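Local coordinates for endosialidase (Enterobacteria phage phi92, PDB 4HIZ), which hydrolyses polysialic acid, probably cleaving both alpha-2,8 and alpha-2,9 linkages inside the polymer, as an endosialidase of the phage, at residues G152-R157 against F295-D300; V289-S294 against A347-I352; F305-H310 against G320-N325; I358-T363 against L399-V404. All coordinates share one frame; numbering follows the deposited sequence.

Interaction 1. Residues G152-R157 against F295-D300. With EDO (1,2-ethanediol), chain J.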
loop_
_atom_site.group_PDB
_atom_site.type_symbol
_atom_site.label_atom_id
_atom_site.label_comp_id
_atom_site.label_asym_id
_atom_site.label_seq_id
_atom_site.Cartn_x
_atom_site.Cartn_y
_atom_site.Cartn_z
ATOM N N GLY A 152 -14.341 7.051 -25.574
ATOM C CA GLY A 152 -13.161 7.602 -26.232
ATOM C C GLY A 152 -13.221 9.118 -26.239
ATOM O O GLY A 152 -14.033 9.738 -25.542
ATOM N N VAL A 153 -12.341 9.713 -27.037
ATOM C CA VAL A 153 -12.189 11.180 -27.058
ATOM C C VAL A 153 -12.504 11.661 -28.464
ATOM O O VAL A 153 -12.035 11.070 -29.451
ATOM C CB VAL A 153 -10.748 11.585 -26.685
ATOM C CG1 VAL A 153 -10.565 13.121 -26.819
ATOM C CG2 VAL A 153 -10.423 11.121 -25.253
ATOM N N CYS A 154 -13.302 12.730 -28.553
ATOM C CA CYS A 154 -13.554 13.360 -29.840
ATOM C C CYS A 154 -13.577 14.854 -29.597
ATOM O O CYS A 154 -14.285 15.324 -28.711
ATOM C CB CYS A 154 -14.904 12.884 -30.391
ATOM S SG CYS A 154 -15.212 13.566 -32.066
ATOM N N GLY A 155 -12.809 15.600 -30.384
ATOM C CA GLY A 155 -12.863 17.056 -30.301
ATOM C C GLY A 155 -12.626 17.601 -28.894
ATOM O O GLY A 155 -13.371 18.476 -28.416
ATOM N N ASN A 156 -11.591 17.085 -28.229
ATOM C CA ASN A 156 -11.268 17.475 -26.845
ATOM C C ASN A 156 -12.378 17.264 -25.807
ATOM O O ASN A 156 -12.361 17.900 -24.750
ATOM C CB ASN A 156 -10.720 18.927 -26.809
ATOM C CG ASN A 156 -9.430 19.034 -27.567
ATOM O OD1 ASN A 156 -8.526 18.198 -27.365
ATOM N ND2 ASN A 156 -9.323 20.020 -28.478
ATOM N N ARG A 157 -13.317 16.358 -26.089
ATOM C CA ARG A 157 -14.264 15.920 -25.069
ATOM C C ARG A 157 -14.180 14.407 -24.884
ATOM O O ARG A 157 -13.941 13.657 -25.855
ATOM C CB ARG A 157 -15.706 16.242 -25.491
ATOM C CG ARG A 157 -15.976 17.751 -25.715
ATOM C CD ARG A 157 -17.483 18.040 -25.985
ATOM N NE ARG A 157 -18.321 17.639 -24.857
ATOM C CZ ARG A 157 -18.515 18.364 -23.752
ATOM N NH1 ARG A 157 -17.950 19.561 -23.614
ATOM N NH2 ARG A 157 -19.311 17.906 -22.790
ATOM N N PHE A 295 -15.408 2.419 -30.061
ATOM C CA PHE A 295 -15.620 3.836 -30.356
ATOM C C PHE A 295 -14.532 4.244 -31.322
ATOM O O PHE A 295 -13.352 3.917 -31.120
ATOM C CB PHE A 295 -15.492 4.655 -29.050
ATOM C CG PHE A 295 -15.636 6.131 -29.236
ATOM C CD1 PHE A 295 -14.516 6.914 -29.479
ATOM C CD2 PHE A 295 -16.888 6.732 -29.144
ATOM C CE1 PHE A 295 -14.628 8.325 -29.617
ATOM C CE2 PHE A 295 -17.031 8.124 -29.291
ATOM C CZ PHE A 295 -15.896 8.918 -29.527
ATOM N N THR A 296 -14.876 5.010 -32.359
ATOM C CA THR A 296 -13.795 5.595 -33.156
ATOM C C THR A 296 -14.240 6.923 -33.784
ATOM O O THR A 296 -15.404 7.110 -34.168
ATOM C CB THR A 296 -13.288 4.603 -34.249
ATOM O OG1 THR A 296 -12.113 5.124 -34.881
ATOM C CG2 THR A 296 -14.361 4.370 -35.327
ATOM N N VAL A 297 -13.306 7.866 -33.846
ATOM C CA VAL A 297 -13.589 9.181 -34.428
ATOM C C VAL A 297 -13.391 9.190 -35.933
ATOM O O VAL A 297 -12.374 8.722 -36.433
ATOM C CB VAL A 297 -12.701 10.255 -33.812
ATOM C CG1 VAL A 297 -12.889 11.612 -34.554
ATOM C CG2 VAL A 297 -13.043 10.395 -32.347
ATOM N N ILE A 298 -14.357 9.751 -36.652
ATOM C CA ILE A 298 -14.246 9.903 -38.096
ATOM C C ILE A 298 -13.769 11.339 -38.401
ATOM O O ILE A 298 -12.914 11.535 -39.260
ATOM C CB ILE A 298 -15.598 9.599 -38.763
ATOM C CG1 ILE A 298 -15.859 8.083 -38.711
ATOM C CG2 ILE A 298 -15.643 10.147 -40.220
ATOM C CD1 ILE A 298 -17.275 7.737 -38.505
ATOM N N ASP A 299 -14.306 12.339 -37.691
ATOM C CA ASP A 299 -13.887 13.731 -37.894
ATOM C C ASP A 299 -13.904 14.446 -36.532
ATOM O O ASP A 299 -14.979 14.699 -35.981
ATOM C CB ASP A 299 -14.880 14.393 -38.870
ATOM C CG ASP A 299 -14.477 15.814 -39.309
ATOM O OD1 ASP A 299 -13.883 16.576 -38.542
ATOM O OD2 ASP A 299 -14.829 16.206 -40.445
ATOM N N ASP A 300 -12.733 14.771 -35.988
ATOM C CA ASP A 300 -12.667 15.391 -34.656
ATOM C C ASP A 300 -13.355 16.758 -34.606
ATOM O O ASP A 300 -14.154 17.037 -33.698
ATOM C CB ASP A 300 -11.228 15.607 -34.213
ATOM C CG ASP A 300 -10.685 14.464 -33.425
ATOM O OD1 ASP A 300 -11.186 14.168 -32.305
ATOM O OD2 ASP A 300 -9.721 13.864 -33.944
HETATM C C1 EDO J . -7.664 5.233 -34.268
HETATM O O1 EDO J . -7.334 5.594 -32.919
HETATM C C2 EDO J . -9.033 5.786 -34.662
HETATM O O2 EDO J . -9.896 5.920 -33.506
HETATM O O HOH W 1 -9.910 12.309 -30.901
HETATM O O HOH W 2 -9.557 15.505 -29.589
#
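Two successive blades of the catalytic beta-propeller meet here through their first strands, with the Phe-295 ring lying against Gly-152 and Cys-154. CG sits anti to the backbone N of Phe-295 (chi1 178°), which carries the ring across to strand 152-154. Gly-152 N lies over one face, offset toward the rim, and Gly-152 CA comes to 3.6 Å from Phe-295 CD1. Cys-154 CB instead meets the ring edge near CZ and also touches Val-297 CG2 at 3.7 Å. The same methyl, Val-297 CG2, presses tightly on Val-153 O at 3.1 Å.

Beyond Cys-154 the chain reverses through a type I' turn, Cys-154 to Arg-157, which forms the hairpin between strands 144-154 and 157-166. Asp-300 grips this turn: Gly-155 N donates a nearly straight bond (173°) to Asp-300 OD1 at 2.9 Å, reaching the anti lone pair. A water gives a second bond to Asp-300 OD1 at 2.7 Å while donating to Val-153 O. On the far side of strand 295-297, Thr-296 OG1 shares a hydrogen bond of 2.7 Å with O2 of a 1,2-ethanediol, and it also bonds Tyr-354 N.

Interaction 2. Residues V289-S294 against A347-I352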
loop_
_atom_site.group_PDB
_atom_site.type_symbol
_atom_site.label_atom_id
_atom_site.label_comp_id
_atom_site.label_asym_id
_atom_site.label_seq_id
_atom_site.Cartn_x
_atom_site.Cartn_y
_atom_site.Cartn_z
ATOM N N VAL A 289 -30.788 -3.824 -28.943
ATOM C CA VAL A 289 -29.327 -3.703 -28.772
ATOM C C VAL A 289 -28.921 -4.529 -27.569
ATOM O O VAL A 289 -29.460 -4.379 -26.470
ATOM C CB VAL A 289 -28.893 -2.231 -28.594
ATOM C CG1 VAL A 289 -27.335 -2.109 -28.304
ATOM C CG2 VAL A 289 -29.238 -1.424 -29.854
ATOM N N THR A 290 -27.982 -5.428 -27.795
ATOM C CA THR A 290 -27.471 -6.259 -26.700
ATOM C C THR A 290 -26.370 -5.479 -25.994
ATOM O O THR A 290 -26.369 -5.359 -24.765
ATOM C CB THR A 290 -26.927 -7.572 -27.247
ATOM O OG1 THR A 290 -28.004 -8.299 -27.845
ATOM C CG2 THR A 290 -26.364 -8.455 -26.131
ATOM N N GLU A 291 -25.438 -4.959 -26.780
ATOM C CA GLU A 291 -24.315 -4.177 -26.237
ATOM C C GLU A 291 -23.900 -3.124 -27.214
ATOM O O GLU A 291 -23.895 -3.372 -28.421
ATOM C CB GLU A 291 -23.051 -5.045 -25.956
ATOM C CG GLU A 291 -23.186 -5.991 -24.777
ATOM C CD GLU A 291 -22.034 -6.986 -24.665
ATOM O OE1 GLU A 291 -21.361 -7.237 -25.675
ATOM O OE2 GLU A 291 -21.772 -7.513 -23.567
ATOM N N THR A 292 -23.551 -1.946 -26.692
ATOM C CA THR A 292 -22.725 -0.977 -27.420
ATOM C C THR A 292 -21.264 -1.211 -27.010
ATOM O O THR A 292 -20.972 -1.530 -25.832
ATOM C CB THR A 292 -23.136 0.483 -27.140
ATOM O OG1 THR A 292 -23.091 0.783 -25.742
ATOM C CG2 THR A 292 -24.604 0.759 -27.634
ATOM N N HIS A 293 -20.363 -1.050 -27.972
ATOM C CA HIS A 293 -19.009 -1.601 -27.806
ATOM C C HIS A 293 -18.084 -0.984 -28.824
ATOM O O HIS A 293 -18.394 -1.002 -30.031
ATOM C CB HIS A 293 -19.081 -3.138 -27.985
ATOM C CG HIS A 293 -17.753 -3.845 -27.908
ATOM N ND1 HIS A 293 -16.943 -4.021 -29.012
ATOM C CD2 HIS A 293 -17.122 -4.472 -26.877
ATOM C CE1 HIS A 293 -15.874 -4.732 -28.666
ATOM N NE2 HIS A 293 -15.969 -5.025 -27.381
ATOM N N SER A 294 -16.977 -0.385 -28.355
ATOM C CA SER A 294 -15.964 0.229 -29.226
ATOM C C SER A 294 -16.398 1.632 -29.688
ATOM O O SER A 294 -17.599 1.976 -29.704
ATOM C CB SER A 294 -15.609 -0.680 -30.434
ATOM O OG SER A 294 -14.327 -0.362 -30.963
ATOM N N ALA A 347 -22.240 -13.699 -34.198
ATOM C CA ALA A 347 -21.230 -12.647 -34.027
ATOM C C ALA A 347 -21.673 -11.624 -32.989
ATOM O O ALA A 347 -22.871 -11.498 -32.692
ATOM C CB ALA A 347 -20.927 -11.985 -35.392
ATOM N N ALA A 348 -20.699 -10.880 -32.453
ATOM C CA ALA A 348 -20.947 -9.915 -31.387
ATOM C C ALA A 348 -19.791 -8.927 -31.344
ATOM O O ALA A 348 -18.751 -9.148 -31.980
ATOM C CB ALA A 348 -20.992 -10.655 -30.027
ATOM N N GLU A 349 -19.998 -7.842 -30.591
ATOM C CA GLU A 349 -18.895 -7.014 -30.085
ATOM C C GLU A 349 -17.875 -6.600 -31.120
ATOM O O GLU A 349 -16.692 -6.948 -31.021
ATOM C CB GLU A 349 -18.213 -7.755 -28.927
ATOM C CG GLU A 349 -19.133 -7.803 -27.715
ATOM C CD GLU A 349 -18.589 -8.644 -26.560
ATOM O OE1 GLU A 349 -17.477 -9.213 -26.680
ATOM O OE2 GLU A 349 -19.297 -8.752 -25.531
ATOM N N PRO A 350 -18.313 -5.825 -32.114
ATOM C CA PRO A 350 -17.367 -5.310 -33.108
ATOM C C PRO A 350 -16.346 -4.340 -32.506
ATOM O O PRO A 350 -16.731 -3.470 -31.723
ATOM C CB PRO A 350 -18.264 -4.556 -34.099
ATOM C CG PRO A 350 -19.477 -4.154 -33.252
ATOM C CD PRO A 350 -19.695 -5.357 -32.353
ATOM N N CYS A 351 -15.081 -4.487 -32.890
ATOM C CA CYS A 351 -14.094 -3.447 -32.585
ATOM C C CYS A 351 -14.001 -2.653 -33.868
ATOM O O CYS A 351 -13.874 -3.231 -34.964
ATOM C CB CYS A 351 -12.734 -4.055 -32.265
ATOM S SG CYS A 351 -12.708 -4.883 -30.634
ATOM N N ILE A 352 -14.067 -1.333 -33.750
ATOM C CA ILE A 352 -14.041 -0.504 -34.953
ATOM C C ILE A 352 -13.006 0.605 -34.833
ATOM O O ILE A 352 -12.868 1.213 -33.765
ATOM C CB ILE A 352 -15.416 0.140 -35.261
ATOM C CG1 ILE A 352 -15.977 0.894 -34.047
ATOM C CG2 ILE A 352 -16.405 -0.935 -35.694
ATOM C CD1 ILE A 352 -17.278 1.697 -34.370
#
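Strands 291-294 and 347-352 run in nearly the same direction, 28° apart, with axes 5.9 Å apart at closest, the nearest CA pairs being His-293 with Glu-349 and Ser-294 with Cys-351. No backbone-to-backbone bond joins them; side chains span the gap. The His-293 imidazole lies flat under Glu-349, whose CB stands 3.8 Å from the ring centroid in a CH-pi contact almost on the ring normal. At the ring edge, His-293 ND1 donates to Pro-350 O at 2.8 Å; the carbonyl oxygen lies in the ring plane, although the donor sits well above the carbonyl plane. Cys-351 SG also comes up at the edge, 3.7 Å from His-293 CE1.

These are the first strands of adjacent propeller blades, so the contact is an interblade seam. Ser-294 OG, anti to its own N (chi1 -157°), accepts a nearly straight bond from Ile-352 N at 3.0 Å and is also hydrogen-bonded to Asp-88. At the other end the carboxylates of Glu-291 and Glu-349 lie nearly coplanar, with Glu-291 OE1 and Glu-349 OE2 only 2.6 Å apart. The other oxygen, Glu-349 OE1, forms a salt bridge with Arg-364 and a hydrogen bond with Gln-87, which also bonds His-293 NE2.

Interaction 3. Residues F305-H310 against G320-N325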
loop_
_atom_site.group_PDB
_atom_site.type_symbol
_atom_site.label_atom_id
_atom_site.label_comp_id
_atom_site.label_asym_id
_atom_site.label_seq_id
_atom_site.Cartn_x
_atom_site.Cartn_y
_atom_site.Cartn_z
ATOM N N PHE A 305 -18.459 10.509 -35.204
ATOM C CA PHE A 305 -17.861 9.286 -34.662
ATOM C C PHE A 305 -18.817 8.110 -34.775
ATOM O O PHE A 305 -19.990 8.269 -35.116
ATOM C CB PHE A 305 -17.322 9.494 -33.230
ATOM C CG PHE A 305 -18.359 9.862 -32.166
ATOM C CD1 PHE A 305 -19.383 8.980 -31.786
ATOM C CD2 PHE A 305 -18.201 11.040 -31.436
ATOM C CE1 PHE A 305 -20.282 9.319 -30.750
ATOM C CE2 PHE A 305 -19.078 11.374 -30.373
ATOM C CZ PHE A 305 -20.125 10.541 -30.035
ATOM N N ALA A 306 -18.299 6.916 -34.520
ATOM C CA ALA A 306 -19.114 5.725 -34.623
ATOM C C ALA A 306 -18.940 4.901 -33.336
ATOM O O ALA A 306 -17.856 4.888 -32.736
ATOM C CB ALA A 306 -18.715 4.892 -35.831
ATOM N N VAL A 307 -20.006 4.209 -32.940
ATOM C CA VAL A 307 -19.984 3.313 -31.770
ATOM C C VAL A 307 -20.396 1.936 -32.284
ATOM O O VAL A 307 -21.320 1.840 -33.087
ATOM C CB VAL A 307 -21.026 3.807 -30.751
ATOM C CG1 VAL A 307 -21.404 2.731 -29.719
ATOM C CG2 VAL A 307 -20.565 5.131 -30.098
ATOM N N GLY A 308 -19.701 0.871 -31.877
ATOM C CA GLY A 308 -20.107 -0.446 -32.350
ATOM C C GLY A 308 -21.327 -0.947 -31.589
ATOM O O GLY A 308 -21.595 -0.539 -30.445
ATOM N N TYR A 309 -22.079 -1.849 -32.205
ATOM C CA TYR A 309 -23.177 -2.482 -31.451
ATOM C C TYR A 309 -23.565 -3.808 -32.083
ATOM O O TYR A 309 -23.215 -4.100 -33.249
ATOM C CB TYR A 309 -24.442 -1.574 -31.415
ATOM C CG TYR A 309 -25.322 -1.703 -32.670
ATOM C CD1 TYR A 309 -24.988 -1.016 -33.845
ATOM C CD2 TYR A 309 -26.451 -2.510 -32.663
ATOM C CE1 TYR A 309 -25.777 -1.101 -34.985
ATOM C CE2 TYR A 309 -27.240 -2.626 -33.818
ATOM C CZ TYR A 309 -26.888 -1.922 -34.963
ATOM O OH TYR A 309 -27.662 -2.035 -36.118
ATOM N N HIS A 310 -24.254 -4.623 -31.305
ATOM C CA HIS A 310 -24.898 -5.791 -31.910
ATOM C C HIS A 310 -26.158 -6.154 -31.148
ATOM O O HIS A 310 -26.369 -5.754 -29.976
ATOM C CB HIS A 310 -23.909 -6.991 -31.938
ATOM C CG HIS A 310 -23.790 -7.728 -30.636
ATOM N ND1 HIS A 310 -23.031 -7.272 -29.582
ATOM C CD2 HIS A 310 -24.331 -8.906 -30.230
ATOM C CE1 HIS A 310 -23.098 -8.141 -28.579
ATOM N NE2 HIS A 310 -23.897 -9.136 -28.940
ATOM N N GLY A 320 -23.215 -3.903 -36.223
ATOM C CA GLY A 320 -22.686 -2.839 -37.061
ATOM C C GLY A 320 -22.285 -1.663 -36.216
ATOM O O GLY A 320 -21.705 -1.835 -35.123
ATOM N N ILE A 321 -22.599 -0.462 -36.711
ATOM C CA ILE A 321 -22.211 0.753 -36.005
ATOM C C ILE A 321 -23.398 1.680 -35.803
ATOM O O ILE A 321 -24.361 1.658 -36.572
ATOM C CB ILE A 321 -21.091 1.501 -36.754
ATOM C CG1 ILE A 321 -21.591 2.101 -38.095
ATOM C CG2 ILE A 321 -19.868 0.547 -36.963
ATOM C CD1 ILE A 321 -20.507 2.911 -38.815
ATOM N N LEU A 322 -23.321 2.491 -34.760
ATOM C CA LEU A 322 -24.176 3.664 -34.640
ATOM C C LEU A 322 -23.321 4.830 -35.105
ATOM O O LEU A 322 -22.290 5.153 -34.480
ATOM C CB LEU A 322 -24.613 3.873 -33.190
ATOM C CG LEU A 322 -25.246 2.622 -32.529
ATOM C CD1 LEU A 322 -25.662 2.971 -31.113
ATOM C CD2 LEU A 322 -26.472 2.090 -33.331
ATOM N N TYR A 323 -23.748 5.480 -36.186
ATOM C CA TYR A 323 -22.971 6.547 -36.788
ATOM C C TYR A 323 -23.557 7.915 -36.405
ATOM O O TYR A 323 -24.718 8.199 -36.687
ATOM C CB TYR A 323 -22.934 6.357 -38.322
ATOM C CG TYR A 323 -22.357 7.539 -39.058
ATOM C CD1 TYR A 323 -21.000 7.678 -39.242
ATOM C CD2 TYR A 323 -23.197 8.525 -39.561
ATOM C CE1 TYR A 323 -20.493 8.787 -39.912
ATOM C CE2 TYR A 323 -22.704 9.620 -40.211
ATOM C CZ TYR A 323 -21.363 9.754 -40.392
ATOM O OH TYR A 323 -20.925 10.891 -41.072
ATOM N N PHE A 324 -22.759 8.736 -35.728
ATOM C CA PHE A 324 -23.196 10.038 -35.223
ATOM C C PHE A 324 -22.573 11.102 -36.115
ATOM O O PHE A 324 -21.355 11.279 -36.145
ATOM C CB PHE A 324 -22.669 10.259 -33.800
ATOM C CG PHE A 324 -23.324 9.413 -32.761
ATOM C CD1 PHE A 324 -22.989 8.050 -32.620
ATOM C CD2 PHE A 324 -24.253 9.982 -31.895
ATOM C CE1 PHE A 324 -23.586 7.282 -31.639
ATOM C CE2 PHE A 324 -24.859 9.210 -30.892
ATOM C CZ PHE A 324 -24.501 7.853 -30.755
ATOM N N ASN A 325 -23.402 11.833 -36.860
ATOM C CA ASN A 325 -22.846 12.771 -37.817
ATOM C C ASN A 325 -22.252 14.025 -37.156
ATOM O O ASN A 325 -21.244 14.584 -37.639
ATOM C CB ASN A 325 -23.920 13.140 -38.850
ATOM C CG ASN A 325 -23.323 13.888 -40.023
ATOM O OD1 ASN A 325 -22.482 13.340 -40.757
ATOM N ND2 ASN A 325 -23.699 15.150 -40.177
#
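Tyr-309 leans over Gly-320 and Leu-322 in an antiparallel beta hairpin, the second and third strands of a four-stranded propeller blade. From CB, CG takes the position between backbone N and carbonyl carbon (chi1 83°), which swings the ring across to the partner strand. CG and then CD1 approach Leu-322 CD2, the closer distance being 3.5 Å from CD1. Gly-320 N lies over one ring face, offset toward the rim. Farther out, CE1 is 3.5 Å from Ile-321 O, which sits at the ring edge, and the side chain also touches Arg-336 and Thr-338 of strand 335-338.

Six backbone hydrogen bonds zip the strands together, paired at Phe-305 with Phe-324, Val-307 with Leu-322 and Tyr-309 with Gly-320; the shortest, Leu-322 N to Val-307 O, measures 2.7 Å. Between them, Ala-306 with Tyr-323 and Gly-308 with Ile-321 are non-hydrogen-bonded pairs. On the face of these two pairs Ala-306 CB touches Ile-321 CD1, and both side chains pack on Ile-352 of the next blade. On the face bearing Tyr-309, the Phe-305 and Phe-324 rings meet obliquely, planes at 42°. Val-307 CG2 adds a contact to Phe-324 CE1 at 4.0 Å, and Phe-305 CE1 lies over the Phe-324 face, 3.5 Å above its plane.

Interaction 4. Residues I358-T363 against L399-V404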
loop_
_atom_site.group_PDB
_atom_site.type_symbol
_atom_site.label_atom_id
_atom_site.label_comp_id
_atom_site.label_asym_id
_atom_site.label_seq_id
_atom_site.Cartn_x
_atom_site.Cartn_y
_atom_site.Cartn_z
ATOM N N ILE A 358 -10.817 5.061 -44.071
ATOM C CA ILE A 358 -11.283 3.673 -44.130
ATOM C C ILE A 358 -11.683 3.241 -42.735
ATOM O O ILE A 358 -10.970 3.499 -41.772
ATOM C CB ILE A 358 -10.219 2.734 -44.718
ATOM C CG1 ILE A 358 -9.910 3.184 -46.153
ATOM C CG2 ILE A 358 -10.713 1.251 -44.711
ATOM C CD1 ILE A 358 -8.928 2.342 -46.857
ATOM N N LEU A 359 -12.839 2.604 -42.617
ATOM C CA LEU A 359 -13.304 2.127 -41.327
ATOM C C LEU A 359 -13.037 0.618 -41.316
ATOM O O LEU A 359 -13.498 -0.097 -42.194
ATOM C CB LEU A 359 -14.824 2.404 -41.230
ATOM C CG LEU A 359 -15.503 1.966 -39.925
ATOM C CD1 LEU A 359 -14.823 2.647 -38.701
ATOM C CD2 LEU A 359 -17.006 2.330 -40.039
ATOM N N TYR A 360 -12.286 0.138 -40.315
ATOM C CA TYR A 360 -12.013 -1.301 -40.138
ATOM C C TYR A 360 -12.830 -1.825 -38.986
ATOM O O TYR A 360 -13.102 -1.103 -38.028
ATOM C CB TYR A 360 -10.509 -1.488 -39.810
ATOM C CG TYR A 360 -9.616 -0.998 -40.930
ATOM C CD1 TYR A 360 -9.329 -1.824 -42.025
ATOM C CD2 TYR A 360 -9.080 0.300 -40.910
ATOM C CE1 TYR A 360 -8.526 -1.381 -43.084
ATOM C CE2 TYR A 360 -8.259 0.754 -41.948
ATOM C CZ TYR A 360 -7.994 -0.091 -43.030
ATOM O OH TYR A 360 -7.196 0.347 -44.058
ATOM N N LEU A 361 -13.250 -3.088 -39.097
ATOM C CA LEU A 361 -14.109 -3.704 -38.087
ATOM C C LEU A 361 -13.699 -5.161 -37.919
ATOM O O LEU A 361 -13.404 -5.848 -38.899
ATOM C CB LEU A 361 -15.588 -3.603 -38.558
ATOM C CG LEU A 361 -16.672 -4.275 -37.684
ATOM C CD1 LEU A 361 -18.026 -3.539 -37.822
ATOM C CD2 LEU A 361 -16.900 -5.757 -38.028
ATOM N N THR A 362 -13.647 -5.635 -36.673
ATOM C CA THR A 362 -13.542 -7.092 -36.455
ATOM C C THR A 362 -14.699 -7.545 -35.601
ATOM O O THR A 362 -15.209 -6.764 -34.792
ATOM C CB THR A 362 -12.268 -7.457 -35.637
ATOM O OG1 THR A 362 -12.311 -6.783 -34.375
ATOM C CG2 THR A 362 -11.014 -7.080 -36.383
ATOM N N THR A 363 -15.111 -8.814 -35.744
ATOM C CA THR A 363 -16.185 -9.316 -34.904
ATOM C C THR A 363 -15.656 -10.372 -33.968
ATOM O O THR A 363 -14.597 -10.966 -34.204
ATOM C CB THR A 363 -17.308 -10.011 -35.733
ATOM O OG1 THR A 363 -16.736 -11.096 -36.467
ATOM C CG2 THR A 363 -17.961 -9.035 -36.731
ATOM N N LEU A 399 -11.716 -8.844 -30.825
ATOM C CA LEU A 399 -10.426 -8.768 -31.512
ATOM C C LEU A 399 -10.020 -7.307 -31.704
ATOM O O LEU A 399 -10.106 -6.758 -32.811
ATOM C CB LEU A 399 -10.474 -9.463 -32.878
ATOM C CG LEU A 399 -10.676 -10.997 -32.849
ATOM C CD1 LEU A 399 -10.660 -11.552 -34.293
ATOM C CD2 LEU A 399 -9.584 -11.676 -32.042
ATOM N N PRO A 400 -9.603 -6.653 -30.628
ATOM C CA PRO A 400 -9.200 -5.241 -30.753
ATOM C C PRO A 400 -7.888 -5.114 -31.506
ATOM O O PRO A 400 -7.073 -6.064 -31.616
ATOM C CB PRO A 400 -9.083 -4.767 -29.293
ATOM C CG PRO A 400 -8.597 -6.034 -28.585
ATOM C CD PRO A 400 -9.457 -7.155 -29.246
ATOM N N PHE A 401 -7.666 -3.929 -32.064
ATOM C CA PHE A 401 -6.556 -3.798 -32.989
ATOM C C PHE A 401 -6.183 -2.342 -33.162
ATOM O O PHE A 401 -6.964 -1.438 -32.812
ATOM C CB PHE A 401 -6.922 -4.393 -34.366
ATOM C CG PHE A 401 -8.041 -3.658 -35.060
ATOM C CD1 PHE A 401 -9.372 -4.015 -34.803
ATOM C CD2 PHE A 401 -7.769 -2.615 -35.957
ATOM C CE1 PHE A 401 -10.437 -3.338 -35.439
ATOM C CE2 PHE A 401 -8.846 -1.946 -36.604
ATOM C CZ PHE A 401 -10.154 -2.298 -36.324
ATOM N N ALA A 402 -4.986 -2.118 -33.693
ATOM C CA ALA A 402 -4.632 -0.792 -34.214
ATOM C C ALA A 402 -3.948 -0.943 -35.568
ATOM O O ALA A 402 -3.397 -2.011 -35.865
ATOM C CB ALA A 402 -3.639 -0.103 -33.223
ATOM N N LYS A 403 -3.962 0.122 -36.379
ATOM C CA LYS A 403 -3.246 0.119 -37.659
ATOM C C LYS A 403 -1.919 0.843 -37.466
ATOM O O LYS A 403 -1.885 1.975 -36.954
ATOM C CB LYS A 403 -4.054 0.835 -38.759
ATOM C CG LYS A 403 -3.380 0.753 -40.112
ATOM C CD LYS A 403 -4.372 1.230 -41.207
ATOM C CE LYS A 403 -3.774 1.081 -42.588
ATOM N NZ LYS A 403 -2.711 2.133 -42.783
ATOM N N VAL A 404 -0.824 0.182 -37.835
ATOM C CA VAL A 404 0.498 0.806 -37.753
ATOM C C VAL A 404 1.119 0.595 -39.125
ATOM O O VAL A 404 1.386 -0.530 -39.527
ATOM C CB VAL A 404 1.374 0.148 -36.668
ATOM C CG1 VAL A 404 2.747 0.823 -36.604
ATOM C CG2 VAL A 404 0.698 0.222 -35.296
HETATM O O HOH W 3 -14.175 -7.769 -32.067
#
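Polar contacts gather where Thr-362 meets Leu-399. Thr-362 OG1 lies between backbone N and carbonyl carbon (chi1 59°) and from there donates to Leu-399 O at 2.7 Å, approaching from above the carbonyl plane. A water donates to the same hydroxyl oxygen at 3.1 Å and accepts from Leu-399 N at 3.0 Å, so both backbone polar atoms of Leu-399 are tied to one threonine, one directly and one through water.

Van der Waals contacts make up the rest of this interblade junction, in which the second strand of one propeller blade (358-365) faces strand 401-404 of the next sheet. The Phe-401 ring enters between Tyr-360 and Thr-362: its CZ touches Tyr-360 CB at 3.6 Å, while Thr-362 CG2 lies 3.8 Å from Phe-401 CD1. Tyr-360 O and Leu-399 O both sit at the ring edge, in its plane. Lys-403 crosses the Tyr-360 side chain obliquely, bringing its CE to 3.8 Å from Tyr-360 OH; its NZ turns away to bond Gly-405 O.

With its proton given to a carbonyl and its oxygen receiving a water, the buried Thr-362 hydroxyl is held by two partners, which probably fixes its rotation, whereas Phe-401 and Lys-403 meet the other segment through van der Waals contacts, without a hydrogen bond across it.

How the interactions relate
From the N terminus, interaction 1 closes the longest loop, joining 152-157 to 295-300. Interaction 2 crosses it: 289-294 lies inside that loop, but its partner 347-352 comes after the loop has closed. The hairpin of interaction 3 opens after interaction 1 ends and falls within the loop of interaction 2; interaction 4 follows both in series. Strand 291-297 serves interactions 1 and 2 and pairs with 304-311 of interaction 3, so one blade is tied to the blade before and the blade after. Strand 347-355 then pairs with 358-365, carrying the connection through interaction 4 to strand 401-404 of the next sheet around the propeller.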